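Local coordinates for E3 19 kDa protein (Human adenovirus E serotype 4, PDB 5IRO) that probably binds MHC class I heavy chains and retains them in the endoplasmic reticulum early in infection, impairing their transport to the cell surface, at residues Q40-N48 and D63-P72; L20-V31 and F85-M95. All coordinates share one frame; numbering follows the deposited sequence.

How the contacts relate
Both contacts lie in the lumenal part of this membrane glycoprotein. From the N terminus, the chain first lays down the hairpin of strands 20-24 and 29-34, which holds L20-V31, then passes to Q40-N48. Contact 1 closes the inner loop: after strand 54-59 joins the first sheet, D63-P72 returns to pair with Q40-N48, beginning a second sheet that strand 78-84 completes. Contact 2 closes the outer loop, bringing F85-M95 back to the first hairpin, and contact 1 is thus nested inside it. Contact 1 pairs two strands of one sheet, whereas contact 2 fixes the segment that leaves it to the other. They meet where Phe87 packs against Tyr46 and Pro64.

Contact 1 of 2, residues Q40-N48 and D63-P72; sequences QSVAIQYKN and DPEWYTVSVP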
loop_
_atom_site.group_PDB
_atom_site.type_symbol
_atom_site.label_atom_id
_atom_site.label_comp_id
_atom_site.label_asym_id
_atom_site.label_seq_id
_atom_site.Cartn_x
_atom_site.Cartn_y
_atom_site.Cartn_z
ATOM N N GLN D 40 27.578 2.956 -15.744
ATOM C CA GLN D 40 26.652 2.198 -16.580
ATOM C C GLN D 40 27.395 0.922 -16.974
ATOM O O GLN D 40 28.608 0.835 -16.777
ATOM C CB GLN D 40 26.252 3.040 -17.804
ATOM C CG GLN D 40 25.601 2.290 -18.969
ATOM C CD GLN D 40 24.314 1.584 -18.578
ATOM O OE1 GLN D 40 24.321 0.397 -18.249
ATOM N NE2 GLN D 40 23.201 2.307 -18.623
ATOM N N SER D 41 26.673 -0.069 -17.494
ATOM C CA SER D 41 27.265 -1.313 -17.985
ATOM C C SER D 41 27.838 -2.196 -16.873
ATOM O O SER D 41 28.185 -3.353 -17.113
ATOM C CB SER D 41 28.306 -1.049 -19.079
ATOM O OG SER D 41 27.719 -0.362 -20.169
ATOM N N VAL D 42 27.921 -1.661 -15.658
ATOM C CA VAL D 42 28.232 -2.489 -14.502
ATOM C C VAL D 42 26.997 -3.341 -14.246
ATOM O O VAL D 42 26.039 -2.914 -13.602
ATOM C CB VAL D 42 28.667 -1.659 -13.259
ATOM C CG1 VAL D 42 27.767 -0.455 -13.068
ATOM C CG2 VAL D 42 28.701 -2.524 -11.998
ATOM N N ALA D 43 27.022 -4.555 -14.781
ATOM C CA ALA D 43 25.841 -5.407 -14.754
ATOM C C ALA D 43 25.839 -6.321 -13.543
ATOM O O ALA D 43 26.841 -6.956 -13.235
ATOM C CB ALA D 43 25.760 -6.228 -16.036
ATOM N N ILE D 44 24.710 -6.381 -12.845
ATOM C CA ILE D 44 24.604 -7.249 -11.680
ATOM C C ILE D 44 23.695 -8.431 -11.996
ATOM O O ILE D 44 22.613 -8.270 -12.563
ATOM C CB ILE D 44 24.144 -6.490 -10.405
ATOM C CG1 ILE D 44 24.201 -7.408 -9.179
ATOM C CG2 ILE D 44 22.756 -5.895 -10.578
ATOM C CD1 ILE D 44 25.586 -7.919 -8.868
ATOM N N GLN D 45 24.159 -9.626 -11.653
ATOM C CA GLN D 45 23.384 -10.836 -11.880
ATOM C C GLN D 45 23.353 -11.654 -10.596
ATOM O O GLN D 45 24.361 -11.761 -9.903
ATOM C CB GLN D 45 24.006 -11.639 -13.022
ATOM C CG GLN D 45 23.576 -13.093 -13.117
ATOM C CD GLN D 45 22.707 -13.361 -14.326
ATOM O OE1 GLN D 45 22.763 -12.632 -15.316
ATOM N NE2 GLN D 45 21.906 -14.416 -14.258
ATOM N N TYR D 46 22.197 -12.226 -10.280
ATOM C CA TYR D 46 22.039 -12.990 -9.047
ATOM C C TYR D 46 21.679 -14.441 -9.367
ATOM O O TYR D 46 22.521 -15.329 -9.246
ATOM C CB TYR D 46 20.984 -12.339 -8.143
ATOM C CG TYR D 46 20.580 -13.166 -6.939
ATOM C CD1 TYR D 46 21.523 -13.874 -6.203
ATOM C CD2 TYR D 46 19.253 -13.231 -6.536
ATOM C CE1 TYR D 46 21.154 -14.630 -5.109
ATOM C CE2 TYR D 46 18.875 -13.983 -5.440
ATOM C CZ TYR D 46 19.828 -14.680 -4.730
ATOM O OH TYR D 46 19.456 -15.428 -3.638
ATOM N N LYS D 47 20.437 -14.688 -9.771
ATOM C CA LYS D 47 20.036 -16.037 -10.157
ATOM C C LYS D 47 20.082 -16.193 -11.671
ATOM O O LYS D 47 21.123 -16.501 -12.256
ATOM C CB LYS D 47 18.606 -16.324 -9.687
ATOM C CG LYS D 47 18.443 -16.515 -8.185
ATOM C CD LYS D 47 16.972 -16.678 -7.805
ATOM C CE LYS D 47 16.783 -16.806 -6.298
ATOM N NZ LYS D 47 15.349 -16.700 -5.896
ATOM N N ASN D 48 18.931 -15.966 -12.290
ATOM C CA ASN D 48 18.783 -16.018 -13.732
ATOM C C ASN D 48 18.220 -14.673 -14.150
ATOM O O ASN D 48 17.671 -14.506 -15.240
ATOM C CB ASN D 48 17.857 -17.163 -14.139
ATOM C CG ASN D 48 18.376 -18.515 -13.685
ATOM O OD1 ASN D 48 19.584 -18.726 -13.585
ATOM N ND2 ASN D 48 17.462 -19.435 -13.399
ATOM N N ASP D 63 18.386 -21.525 -3.031
ATOM C CA ASP D 63 18.680 -20.392 -3.907
ATOM C C ASP D 63 20.151 -19.968 -3.814
ATOM O O ASP D 63 20.798 -20.199 -2.791
ATOM C CB ASP D 63 17.731 -19.230 -3.585
ATOM C CG ASP D 63 16.289 -19.546 -3.937
ATOM O OD1 ASP D 63 15.985 -20.732 -4.190
ATOM O OD2 ASP D 63 15.460 -18.613 -3.958
ATOM N N PRO D 64 20.680 -19.341 -4.883
ATOM C CA PRO D 64 22.120 -19.072 -4.989
ATOM C C PRO D 64 22.670 -18.199 -3.868
ATOM O O PRO D 64 21.943 -17.403 -3.275
ATOM C CB PRO D 64 22.234 -18.321 -6.322
ATOM C CG PRO D 64 21.047 -18.754 -7.099
ATOM C CD PRO D 64 19.958 -18.906 -6.091
ATOM N N GLU D 65 23.957 -18.368 -3.586
ATOM C CA GLU D 65 24.625 -17.613 -2.537
ATOM C C GLU D 65 25.858 -16.942 -3.109
ATOM O O GLU D 65 26.794 -16.592 -2.389
ATOM C CB GLU D 65 24.990 -18.537 -1.386
ATOM C CG GLU D 65 23.775 -19.121 -0.707
ATOM C CD GLU D 65 24.104 -20.348 0.094
ATOM O OE1 GLU D 65 25.208 -20.899 -0.097
ATOM O OE2 GLU D 65 23.264 -20.747 0.926
ATOM N N TRP D 66 25.839 -16.781 -4.424
ATOM C CA TRP D 66 26.871 -16.056 -5.133
ATOM C C TRP D 66 26.175 -15.171 -6.155
ATOM O O TRP D 66 25.019 -15.408 -6.507
ATOM C CB TRP D 66 27.834 -17.046 -5.790
ATOM C CG TRP D 66 27.177 -17.992 -6.744
ATOM C CD1 TRP D 66 26.844 -19.296 -6.509
ATOM C CD2 TRP D 66 26.874 -17.745 -8.118
ATOM N NE1 TRP D 66 26.291 -19.854 -7.636
ATOM C CE2 TRP D 66 26.308 -18.924 -8.642
ATOM C CE3 TRP D 66 27.006 -16.632 -8.955
ATOM C CZ2 TRP D 66 25.874 -19.020 -9.959
ATOM C CZ3 TRP D 66 26.575 -16.729 -10.258
ATOM C CH2 TRP D 66 26.019 -17.913 -10.750
ATOM N N TYR D 67 26.880 -14.157 -6.638
ATOM C CA TYR D 67 26.349 -13.269 -7.661
ATOM C C TYR D 67 27.477 -12.730 -8.530
ATOM O O TYR D 67 28.604 -12.575 -8.064
ATOM C CB TYR D 67 25.524 -12.140 -7.028
ATOM C CG TYR D 67 26.274 -11.280 -6.031
ATOM C CD1 TYR D 67 26.710 -10.007 -6.369
ATOM C CD2 TYR D 67 26.542 -11.743 -4.748
ATOM C CE1 TYR D 67 27.391 -9.219 -5.462
ATOM C CE2 TYR D 67 27.222 -10.964 -3.834
ATOM C CZ TYR D 67 27.645 -9.704 -4.196
ATOM O OH TYR D 67 28.325 -8.926 -3.286
ATOM N N THR D 68 27.169 -12.436 -9.789
ATOM C CA THR D 68 28.193 -12.003 -10.729
ATOM C C THR D 68 28.114 -10.509 -10.992
ATOM O O THR D 68 27.022 -9.942 -11.098
ATOM C CB THR D 68 28.089 -12.744 -12.081
ATOM O OG1 THR D 68 26.772 -12.605 -12.616
ATOM C CG2 THR D 68 28.403 -14.206 -11.910
ATOM N N VAL D 69 29.279 -9.880 -11.101
ATOM C CA VAL D 69 29.355 -8.463 -11.429
ATOM C C VAL D 69 30.190 -8.272 -12.692
ATOM O O VAL D 69 31.385 -8.566 -12.721
ATOM C CB VAL D 69 29.923 -7.616 -10.251
ATOM C CG1 VAL D 69 31.197 -8.231 -9.684
ATOM C CG2 VAL D 69 30.142 -6.167 -10.678
ATOM N N SER D 70 29.539 -7.795 -13.748
ATOM C CA SER D 70 30.202 -7.593 -15.024
ATOM C C SER D 70 30.682 -6.154 -15.073
ATOM O O SER D 70 29.872 -5.223 -15.021
ATOM C CB SER D 70 29.243 -7.879 -16.183
ATOM O OG SER D 70 28.634 -9.153 -16.053
ATOM N N VAL D 71 31.997 -5.976 -15.170
ATOM C CA VAL D 71 32.590 -4.641 -15.165
ATOM C C VAL D 71 33.748 -4.499 -16.150
ATOM O O VAL D 71 34.681 -5.298 -16.141
ATOM C CB VAL D 71 33.093 -4.255 -13.755
ATOM C CG1 VAL D 71 31.944 -3.778 -12.890
ATOM C CG2 VAL D 71 33.812 -5.423 -13.099
ATOM N N PRO D 72 33.695 -3.455 -16.991
ATOM C CA PRO D 72 34.745 -3.160 -17.972
ATOM C C PRO D 72 36.041 -2.690 -17.318
ATOM O O PRO D 72 36.007 -1.977 -16.315
ATOM C CB PRO D 72 34.131 -2.027 -18.800
ATOM C CG PRO D 72 33.160 -1.374 -17.872
ATOM C CD PRO D 72 32.574 -2.503 -17.083
#
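Ala43 with Ser70 and Gln45 with Thr68 are the hydrogen-bonded pairs of a short antiparallel ladder, and Ile44 with Val69 is the non-hydrogen-bonded pair between them. The segment axes of strands 43-45 and 66-72 run at 166°. Four backbone bonds hold the ladder, with Ala43 N to Ser70 O and Ser70 N to Ala43 O both 2.9 Å; the second is nearly straight, 170° at the hydrogen.

Beyond the ladder, side chains take over the polar contacts. The Tyr46 ring reaches on past the end of strand 43-45, and its OH donates to Pro64 O at 3.2 Å, the hydroxyl tilted from the carbonyl plane. Lys47, extended beyond CG, forms a salt bridge from NZ to Asp63 OD2 (2.7 Å), meeting the oxygen from above the carboxylate plane. The same ammonium also bonds to Thr58 O.

Apolar contacts run the length of the pairing. Val42 CG2, anti to its own backbone nitrogen, lies beside Val71 CG1 at 3.6 Å. Ile44 CD1 meets the edge of the Tyr67 ring, 3.4 Å from Tyr67 CD1. Lys47 CG rests against Pro64 CD (3.5 Å).

Ala43, Gln45, Thr68 and Ser70 occupy one face, and Ser70 OG bonds there to Thr80 OG1. Ile44 and Val69 occupy the other, where Ile44 reaches Ile33 and Leu55, and Tyr46 and Tyr67 also touch Ile33. This packs the sheet against strands 29-34 and 54-59, consistent with a two-layered, immunoglobulin-like β-sandwich of the E-set kind. Strand 66-72 is central in its own sheet, between 43-45 and 78-84.

Contact 2 of 2, residues L20-V31 and F85-M95; sequences LSFQPDGNRCAV and FIFEHMCNTAM
Phe22 is the hub of this contact, its ring lying against Met90, Cys91, Phe87 and Phe85. Over one face sits Met90 CB, 3.5 Å from the ring centroid and almost on the normal, a CH-pi contact. Bends at chi2 and chi3 fold the rest of Met90 round, so that CE reaches Phe22 CD2 and SD lies oblique to the ring in a Met-aromatic contact. At the edge is Cys91 SG, 3.5 Å from Phe22 CD1. Phe87 meets the ring rim to rim, planes at 57°, while Phe85 slides past in the opposite direction.

Leu20 extends the apolar cluster: its CD2 stands over the Phe85 ring, 3.9 Å from the centroid, and its CD1 also approaches Phe87 CE1. Val31 CG1 comes to the edge of the Phe87 ring, 3.5 Å from CE1.

The covalent tie is the Cys29-Cys91 disulfide, with a torsion of -93° about the S-S bond. Beyond it, Met95 curls back over the hairpin end, its CE meeting Pro24 CB at 3.5 Å and its CG resting on Cys29 CB.

Phe87 O accepts from Met90 N and Cys91 N in the turn before helix 91-94. The disulfide and the packing round Phe22 and Met95 hold this helix, which follows strand 78-84 of one sheet, against the hairpin of the other. Phe87 lies nearly parallel to the Trp59 ring, which Cys91 also touches, bringing in strand 54-59.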
loop_
_atom_site.group_PDB
_atom_site.type_symbol
_atom_site.label_atom_id
_atom_site.label_comp_id
_atom_site.label_asym_id
_atom_site.label_seq_id
_atom_site.Cartn_x
_atom_site.Cartn_y
_atom_site.Cartn_z
ATOM N N LEU D 20 24.429 -4.764 -0.120
ATOM C CA LEU D 20 23.138 -5.440 -0.204
ATOM C C LEU D 20 22.353 -5.399 1.109
ATOM O O LEU D 20 22.927 -5.471 2.195
ATOM C CB LEU D 20 23.271 -6.875 -0.740
ATOM C CG LEU D 20 24.059 -7.973 -0.023
ATOM C CD1 LEU D 20 23.742 -9.310 -0.675
ATOM C CD2 LEU D 20 25.557 -7.719 -0.060
ATOM N N SER D 21 21.035 -5.282 0.987
ATOM C CA SER D 21 20.143 -5.212 2.138
ATOM C C SER D 21 19.066 -6.289 2.053
ATOM O O SER D 21 18.675 -6.705 0.961
ATOM C CB SER D 21 19.496 -3.828 2.237
ATOM O OG SER D 21 18.957 -3.429 0.989
ATOM N N PHE D 22 18.591 -6.741 3.209
ATOM C CA PHE D 22 17.558 -7.770 3.271
ATOM C C PHE D 22 16.333 -7.234 3.990
ATOM O O PHE D 22 16.450 -6.443 4.928
ATOM C CB PHE D 22 18.075 -9.024 3.977
ATOM C CG PHE D 22 19.144 -9.753 3.219
ATOM C CD1 PHE D 22 18.877 -10.983 2.647
ATOM C CD2 PHE D 22 20.410 -9.210 3.071
ATOM C CE1 PHE D 22 19.850 -11.659 1.948
ATOM C CE2 PHE D 22 21.388 -9.880 2.370
ATOM C CZ PHE D 22 21.109 -11.106 1.810
ATOM N N GLN D 23 15.155 -7.658 3.546
ATOM C CA GLN D 23 13.925 -7.122 4.116
ATOM C C GLN D 23 12.767 -8.115 4.022
ATOM O O GLN D 23 12.627 -8.825 3.025
ATOM C CB GLN D 23 13.578 -5.796 3.427
ATOM C CG GLN D 23 12.371 -5.061 3.986
ATOM C CD GLN D 23 12.188 -3.692 3.361
ATOM O OE1 GLN D 23 13.128 -3.118 2.811
ATOM N NE2 GLN D 23 10.973 -3.161 3.441
ATOM N N PRO D 24 11.939 -8.170 5.077
ATOM C CA PRO D 24 10.739 -9.010 5.131
ATOM C C PRO D 24 9.578 -8.419 4.336
ATOM O O PRO D 24 9.046 -7.380 4.720
ATOM C CB PRO D 24 10.390 -9.019 6.625
ATOM C CG PRO D 24 11.000 -7.771 7.168
ATOM C CD PRO D 24 12.257 -7.574 6.387
ATOM N N ASP D 25 9.190 -9.074 3.245
ATOM C CA ASP D 25 8.073 -8.595 2.435
ATOM C C ASP D 25 7.106 -9.720 2.085
ATOM O O ASP D 25 7.305 -10.405 1.099
ATOM C CB ASP D 25 8.590 -7.971 1.132
ATOM C CG ASP D 25 8.933 -6.501 1.272
ATOM O OD1 ASP D 25 8.604 -5.728 0.346
ATOM O OD2 ASP D 25 9.551 -6.119 2.286
ATOM N N GLY D 26 6.011 -9.848 2.823
ATOM C CA GLY D 26 5.061 -10.916 2.554
ATOM C C GLY D 26 5.562 -12.316 2.885
ATOM O O GLY D 26 5.295 -13.268 2.146
ATOM N N ASN D 27 6.289 -12.432 3.997
ATOM C CA ASN D 27 6.839 -13.708 4.484
ATOM C C ASN D 27 7.821 -14.431 3.560
ATOM O O ASN D 27 7.772 -15.651 3.396
ATOM C CB ASN D 27 5.701 -14.640 4.901
ATOM C CG ASN D 27 4.888 -14.070 6.044
ATOM O OD1 ASN D 27 5.429 -13.388 6.915
ATOM N ND2 ASN D 27 3.587 -14.327 6.040
ATOM N N ARG D 28 8.682 -13.646 2.930
ATOM C CA ARG D 28 9.753 -14.140 2.078
ATOM C C ARG D 28 10.926 -13.203 2.257
ATOM O O ARG D 28 10.742 -12.001 2.464
ATOM C CB ARG D 28 9.313 -14.129 0.636
ATOM C CG ARG D 28 8.619 -12.836 0.399
ATOM C CD ARG D 28 8.182 -12.581 -1.009
ATOM N NE ARG D 28 9.251 -11.969 -1.772
ATOM C CZ ARG D 28 9.521 -12.299 -3.028
ATOM N NH1 ARG D 28 8.813 -13.245 -3.643
ATOM N NH2 ARG D 28 10.507 -11.696 -3.665
ATOM N N CYS D 29 12.135 -13.727 2.168
ATOM C CA CYS D 29 13.292 -12.875 2.346
ATOM C C CYS D 29 13.673 -12.113 1.073
ATOM O O CYS D 29 14.347 -12.649 0.185
ATOM C CB CYS D 29 14.468 -13.699 2.853
ATOM S SG CYS D 29 15.796 -12.705 3.526
ATOM N N ALA D 30 13.265 -10.845 1.020
ATOM C CA ALA D 30 13.545 -9.984 -0.124
ATOM C C ALA D 30 14.987 -9.495 -0.099
ATOM O O ALA D 30 15.431 -8.856 0.864
ATOM C CB ALA D 30 12.586 -8.803 -0.148
ATOM N N VAL D 31 15.700 -9.810 -1.176
ATOM C CA VAL D 31 17.102 -9.456 -1.342
ATOM C C VAL D 31 17.252 -8.232 -2.236
ATOM O O VAL D 31 16.598 -8.131 -3.275
ATOM C CB VAL D 31 17.884 -10.621 -1.985
ATOM C CG1 VAL D 31 19.359 -10.280 -2.104
ATOM C CG2 VAL D 31 17.684 -11.901 -1.192
ATOM N N PHE D 85 28.251 -13.982 -1.220
ATOM C CA PHE D 85 27.678 -13.431 -0.002
ATOM C C PHE D 85 26.565 -14.364 0.415
ATOM O O PHE D 85 25.688 -14.697 -0.381
ATOM C CB PHE D 85 27.114 -12.031 -0.225
ATOM C CG PHE D 85 26.659 -11.361 1.044
ATOM C CD1 PHE D 85 25.345 -11.472 1.475
ATOM C CD2 PHE D 85 27.553 -10.638 1.817
ATOM C CE1 PHE D 85 24.928 -10.862 2.645
ATOM C CE2 PHE D 85 27.143 -10.026 2.988
ATOM C CZ PHE D 85 25.828 -10.138 3.403
ATOM N N ILE D 86 26.605 -14.788 1.671
ATOM C CA ILE D 86 25.634 -15.749 2.164
ATOM C C ILE D 86 24.300 -15.123 2.576
ATOM O O ILE D 86 24.224 -14.292 3.484
ATOM C CB ILE D 86 26.226 -16.594 3.318
ATOM C CG1 ILE D 86 25.241 -17.682 3.740
ATOM C CG2 ILE D 86 26.683 -15.716 4.486
ATOM C CD1 ILE D 86 25.196 -18.836 2.772
ATOM N N PHE D 87 23.249 -15.514 1.864
ATOM C CA PHE D 87 21.909 -15.004 2.111
ATOM C C PHE D 87 21.277 -15.828 3.224
ATOM O O PHE D 87 20.309 -15.410 3.856
ATOM C CB PHE D 87 21.059 -15.070 0.839
ATOM C CG PHE D 87 21.701 -14.426 -0.361
ATOM C CD1 PHE D 87 21.382 -13.130 -0.722
ATOM C CD2 PHE D 87 22.618 -15.119 -1.130
ATOM C CE1 PHE D 87 21.971 -12.533 -1.820
ATOM C CE2 PHE D 87 23.208 -14.528 -2.230
ATOM C CZ PHE D 87 22.885 -13.234 -2.574
ATOM N N GLU D 88 21.851 -17.003 3.463
ATOM C CA GLU D 88 21.401 -17.905 4.519
ATOM C C GLU D 88 21.693 -17.324 5.904
ATOM O O GLU D 88 21.206 -17.829 6.916
ATOM C CB GLU D 88 22.096 -19.262 4.355
ATOM C CG GLU D 88 21.549 -20.404 5.196
ATOM C CD GLU D 88 22.275 -21.713 4.934
ATOM O OE1 GLU D 88 23.092 -21.766 3.990
ATOM O OE2 GLU D 88 22.028 -22.689 5.672
ATOM N N HIS D 89 22.475 -16.250 5.941
ATOM C CA HIS D 89 22.889 -15.643 7.201
ATOM C C HIS D 89 22.221 -14.291 7.426
ATOM O O HIS D 89 22.442 -13.641 8.448
ATOM C CB HIS D 89 24.407 -15.487 7.243
ATOM C CG HIS D 89 25.103 -16.565 8.011
ATOM N ND1 HIS D 89 24.916 -16.757 9.363
ATOM C CD2 HIS D 89 25.985 -17.515 7.616
ATOM C CE1 HIS D 89 25.653 -17.776 9.767
ATOM N NE2 HIS D 89 26.311 -18.253 8.725
ATOM N N MET D 90 21.400 -13.876 6.469
ATOM C CA MET D 90 20.692 -12.607 6.567
ATOM C C MET D 90 19.205 -12.775 6.282
ATOM O O MET D 90 18.408 -11.877 6.551
ATOM C CB MET D 90 21.313 -11.568 5.625
ATOM C CG MET D 90 22.717 -11.128 6.026
ATOM S SD MET D 90 22.755 -9.561 6.920
ATOM C CE MET D 90 22.690 -8.392 5.563
ATOM N N CYS D 91 18.833 -13.929 5.734
ATOM C CA CYS D 91 17.426 -14.242 5.523
ATOM C C CYS D 91 16.851 -15.005 6.713
ATOM O O CYS D 91 15.638 -15.051 6.896
ATOM C CB CYS D 91 17.224 -15.036 4.229
ATOM S SG CYS D 91 17.108 -14.030 2.732
ATOM N N ASN D 92 17.725 -15.610 7.513
ATOM C CA ASN D 92 17.305 -16.244 8.759
ATOM C C ASN D 92 17.122 -15.230 9.885
ATOM O O ASN D 92 16.387 -15.476 10.842
ATOM C CB ASN D 92 18.326 -17.302 9.189
ATOM C CG ASN D 92 18.339 -18.516 8.275
ATOM O OD1 ASN D 92 17.315 -18.901 7.711
ATOM N ND2 ASN D 92 19.508 -19.132 8.133
ATOM N N THR D 93 17.783 -14.084 9.751
ATOM C CA THR D 93 17.716 -13.030 10.759
ATOM C C THR D 93 16.584 -12.057 10.444
ATOM O O THR D 93 15.884 -11.598 11.342
ATOM C CB THR D 93 19.058 -12.270 10.868
ATOM O OG1 THR D 93 20.112 -13.195 11.168
ATOM C CG2 THR D 93 18.993 -11.207 11.958
ATOM N N ALA D 94 16.411 -11.736 9.166
ATOM C CA ALA D 94 15.347 -10.832 8.746
ATOM C C ALA D 94 13.992 -11.518 8.886
ATOM O O ALA D 94 13.015 -10.914 9.327
ATOM C CB ALA D 94 15.569 -10.361 7.318
ATOM N N MET D 95 13.949 -12.792 8.506
ATOM C CA MET D 95 12.738 -13.590 8.618
ATOM C C MET D 95 12.769 -14.352 9.935
ATOM O O MET D 95 12.998 -15.559 9.945
ATOM C CB MET D 95 12.667 -14.596 7.467
ATOM C CG MET D 95 12.508 -13.987 6.082
ATOM S SD MET D 95 10.810 -14.023 5.484
ATOM C CE MET D 95 10.175 -12.498 6.161
#